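Local coordinates for protein flavin-dependent monooxygenase, oxygenase subunit HsaA (PDB 2RFQ) that catalyses the FMNH2-dependent ortho-hydroxylation of the steroid catabolite 3-HSA to the catechol 3,4-DHSA during bacterial cholesterol breakdown, at residues A148-L153 and L170-D175. Sequence-based numbering, arbitrary orientation.
Sequences ASWAVL and LIPRED. With 1PS (3-pyridinium-1-ylpropane-1-sulfonate), chain F.
A151 and I171 form the antiparallel hydrogen-bonded pair at the open end of the beta hairpin made by strands 150-159 and 162-172, within the beta domain of this acyl-CoA dehydrogenase-like monooxygenase. The short strands 150-153 and 170-172 run at 152° to each other, their axes 4.7 Å apart at the closest. A151 N donates a hydrogen bond to I171 O (2.8 Å), and I171 N donates one back to A151 O (2.9 Å). W150 with P172 and V152 with L170 flank them as non-hydrogen-bonded pairs. The pairing runs one step past the strands through R173 N, which reaches S149 O at 2.8 Å from above the carbonyl plane; there the chain turns into the 3-10 segment 173-175.

On the face shared by W150, V152, L170 and P172, the indole lies over the proline. P172 CB sits 3.6 Å from the centroid of the six-membered ring of W150, almost on its normal, a CH-pi contact. With CG anti to its carbonyl carbon (chi1 -69°), W150 also brings CE3 against L170 CD1, and that methyl meets V152 CG1 as well. Helix 101-108 packs on W150 and L170 here. On the other face, that of A151 and I171, L153 CD1 meets I171 CD1, and V197 of strand 193-198 touches both side chains.

R173, the first residue after the strand, sends an extended side chain along 148-149 (CG anti to the backbone N, chi1 -170°) to the sulfonate of 1PS. R173 NE donates to O3 at 3.0 Å and NH2 to O2 at 2.7 Å, both nearly straight. D146 forms a salt bridge to NH2, so the guanidinium is held between protein and ligand. Were R173 replaced by an alanine, the sulfonate would probably lose both these bonds and D146 this positive partner. The third nitrogen ties the group to segment 148-153: R173 NH1 donates to A148 O at 3.0 Å, with that oxygen close to the guanidinium plane.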
ATOM      1  N   ALA A 148     -14.277  15.106  35.668  1.00 10.08           N
ATOM      2  CA  ALA A 148     -13.497  16.314  35.946  1.00  9.60           C
ATOM      3  C   ALA A 148     -14.399  17.352  36.575  1.00  9.77           C
ATOM      4  O   ALA A 148     -15.618  17.295  36.403  1.00  9.13           O
ATOM      5  CB  ALA A 148     -12.888  16.869  34.631  1.00 10.50           C
ATOM      6  N   SER A 149     -13.805  18.305  37.288  1.00  8.67           N
ATOM      7  CA  SER A 149     -14.582  19.369  37.942  1.00  9.84           C
ATOM      8  C   SER A 149     -14.199  20.751  37.413  1.00  8.66           C
ATOM      9  O   SER A 149     -14.688  21.774  37.912  1.00  8.50           O
ATOM     10  CB  SER A 149     -14.468  19.294  39.474  1.00 10.04           C
ATOM     11  OG  SER A 149     -13.133  19.424  39.862  1.00 12.76           O
ATOM     12  N   TRP A 150     -13.341  20.766  36.390  1.00  8.86           N
ATOM     13  CA  TRP A 150     -12.977  21.969  35.633  1.00  8.19           C
ATOM     14  C   TRP A 150     -12.792  21.574  34.184  1.00  8.20           C
ATOM     15  O   TRP A 150     -12.543  20.401  33.881  1.00  8.44           O
ATOM     16  CB  TRP A 150     -11.617  22.508  36.077  1.00  8.90           C
ATOM     17  CG  TRP A 150     -11.609  23.090  37.475  1.00  8.43           C
ATOM     18  CD1 TRP A 150     -11.560  22.379  38.645  1.00  9.69           C
ATOM     19  CD2 TRP A 150     -11.628  24.479  37.847  1.00  9.52           C
ATOM     20  NE1 TRP A 150     -11.554  23.234  39.715  1.00 10.31           N
ATOM     21  CE2 TRP A 150     -11.595  24.528  39.259  1.00  9.30           C
ATOM     22  CE3 TRP A 150     -11.666  25.689  37.121  1.00 10.45           C
ATOM     23  CZ2 TRP A 150     -11.605  25.743  39.978  1.00 10.46           C
ATOM     24  CZ3 TRP A 150     -11.673  26.911  37.837  1.00 10.26           C
ATOM     25  CH2 TRP A 150     -11.644  26.911  39.255  1.00  9.91           C
ATOM     26  N   ALA A 151     -12.883  22.554  33.289  1.00  8.27           N
ATOM     27  CA  ALA A 151     -12.548  22.316  31.876  1.00  8.44           C
ATOM     28  C   ALA A 151     -11.651  23.414  31.376  1.00  9.18           C
ATOM     29  O   ALA A 151     -11.759  24.559  31.829  1.00  9.49           O
ATOM     30  CB  ALA A 151     -13.807  22.248  31.020  1.00  9.35           C
ATOM     31  N   VAL A 152     -10.744  23.062  30.466  1.00  8.97           N
ATOM     32  CA  VAL A 152     -10.017  24.078  29.706  1.00  8.81           C
ATOM     33  C   VAL A 152     -10.508  24.028  28.267  1.00  8.17           C
ATOM     34  O   VAL A 152     -10.547  22.963  27.619  1.00  8.46           O
ATOM     35  CB  VAL A 152      -8.484  23.923  29.796  1.00  8.70           C
ATOM     36  CG1 VAL A 152      -7.994  24.334  31.181  1.00  9.33           C
ATOM     37  CG2 VAL A 152      -8.042  22.491  29.456  1.00 10.20           C
ATOM     38  N   LEU A 153     -10.956  25.191  27.806  1.00  7.60           N
ATOM     39  CA  LEU A 153     -11.754  25.287  26.598  1.00  8.24           C
ATOM     40  C   LEU A 153     -11.096  26.248  25.631  1.00  9.01           C
ATOM     41  O   LEU A 153     -10.853  27.405  25.981  1.00  9.68           O
ATOM     42  CB  LEU A 153     -13.179  25.745  26.962  1.00  8.68           C
ATOM     43  CG  LEU A 153     -13.912  24.787  27.929  1.00 10.37           C
ATOM     44  CD1 LEU A 153     -15.223  25.400  28.395  1.00 12.76           C
ATOM     45  CD2 LEU A 153     -14.140  23.446  27.275  1.00 11.08           C
ATOM     46  N   LEU A 170     -10.112  28.506  31.464  1.00  8.55           N
ATOM     47  CA  LEU A 170     -10.261  27.529  32.549  1.00  8.64           C
ATOM     48  C   LEU A 170     -11.552  27.862  33.311  1.00  8.84           C
ATOM     49  O   LEU A 170     -11.681  28.960  33.870  1.00  9.63           O
ATOM     50  CB  LEU A 170      -9.054  27.599  33.514  1.00  8.43           C
ATOM     51  CG  LEU A 170      -9.128  26.806  34.835  1.00  8.70           C
ATOM     52  CD1 LEU A 170      -9.144  25.287  34.622  1.00 11.01           C
ATOM     53  CD2 LEU A 170      -7.938  27.231  35.760  1.00  8.54           C
ATOM     54  N   ILE A 171     -12.502  26.929  33.301  1.00  9.16           N
ATOM     55  CA  ILE A 171     -13.842  27.175  33.836  1.00  8.81           C
ATOM     56  C   ILE A 171     -14.244  26.047  34.794  1.00  8.88           C
ATOM     57  O   ILE A 171     -14.045  24.864  34.459  1.00  9.00           O
ATOM     58  CB  ILE A 171     -14.879  27.281  32.683  1.00  8.92           C
ATOM     59  CG1 ILE A 171     -14.415  28.336  31.665  1.00  9.75           C
ATOM     60  CG2 ILE A 171     -16.279  27.602  33.246  1.00  7.25           C
ATOM     61  CD1 ILE A 171     -15.457  28.752  30.577  1.00  9.28           C
ATOM     62  N   PRO A 172     -14.767  26.400  35.990  1.00  8.83           N
ATOM     63  CA  PRO A 172     -15.151  25.320  36.886  1.00  9.32           C
ATOM     64  C   PRO A 172     -16.492  24.718  36.509  1.00  9.31           C
ATOM     65  O   PRO A 172     -17.321  25.379  35.886  1.00 10.34           O
ATOM     66  CB  PRO A 172     -15.248  26.025  38.245  1.00  8.40           C
ATOM     67  CG  PRO A 172     -15.760  27.423  37.874  1.00  9.18           C
ATOM     68  CD  PRO A 172     -15.002  27.738  36.596  1.00  9.53           C
ATOM     69  N   ARG A 173     -16.726  23.473  36.917  1.00  9.45           N
ATOM     70  CA  ARG A 173     -17.940  22.773  36.523  1.00 10.23           C
ATOM     71  C   ARG A 173     -19.249  23.415  36.995  1.00 10.94           C
ATOM     72  O   ARG A 173     -20.276  23.218  36.365  1.00 11.22           O
ATOM     73  CB  ARG A 173     -17.860  21.297  36.930  1.00  9.74           C
ATOM     74  CG  ARG A 173     -18.969  20.441  36.352  1.00 10.90           C
ATOM     75  CD  ARG A 173     -18.516  19.017  36.347  1.00  9.72           C
ATOM     76  NE  ARG A 173     -19.632  18.148  36.006  1.00 12.18           N
ATOM     77  CZ  ARG A 173     -19.548  16.825  35.947  1.00 12.92           C
ATOM     78  NH1 ARG A 173     -18.374  16.229  36.184  1.00 11.45           N
ATOM     79  NH2 ARG A 173     -20.643  16.106  35.639  1.00 12.61           N
ATOM     80  N   GLU A 174     -19.218  24.196  38.076  1.00 11.75           N
ATOM     81  CA  GLU A 174     -20.431  24.869  38.535  1.00 13.07           C
ATOM     82  C   GLU A 174     -20.912  25.884  37.484  1.00 12.46           C
ATOM     83  O   GLU A 174     -22.083  26.275  37.479  1.00 13.73           O
ATOM     84  CB  GLU A 174     -20.184  25.552  39.876  1.00 13.36           C
ATOM     85  CG  GLU A 174     -19.170  26.680  39.795  1.00 17.89           C
ATOM     86  CD  GLU A 174     -18.648  27.125  41.139  1.00 24.83           C
ATOM     87  OE1 GLU A 174     -18.270  26.260  41.966  1.00 29.30           O
ATOM     88  OE2 GLU A 174     -18.581  28.351  41.354  1.00 27.02           O
ATOM     89  N   ASP A 175     -20.012  26.273  36.577  1.00 12.21           N
ATOM     90  CA  ASP A 175     -20.312  27.251  35.528  1.00 11.63           C
ATOM     91  C   ASP A 175     -20.651  26.675  34.158  1.00 11.79           C
ATOM     92  O   ASP A 175     -20.866  27.424  33.199  1.00 11.33           O
ATOM     93  CB  ASP A 175     -19.179  28.279  35.394  1.00 12.09           C
ATOM     94  CG  ASP A 175     -19.086  29.223  36.583  1.00 13.76           C
ATOM     95  OD1 ASP A 175     -20.099  29.395  37.309  1.00 15.92           O
ATOM     96  OD2 ASP A 175     -17.989  29.813  36.768  1.00 12.81           O
TER
HETATM   97  S1  1PS F 393     -23.294  18.766  34.915  1.00 21.46           S
HETATM   98  O1  1PS F 393     -24.042  19.181  33.700  1.00 19.79           O
HETATM   99  O2  1PS F 393     -22.898  17.338  34.814  1.00 24.14           O
HETATM  100  O3  1PS F 393     -22.078  19.600  35.179  1.00 22.31           O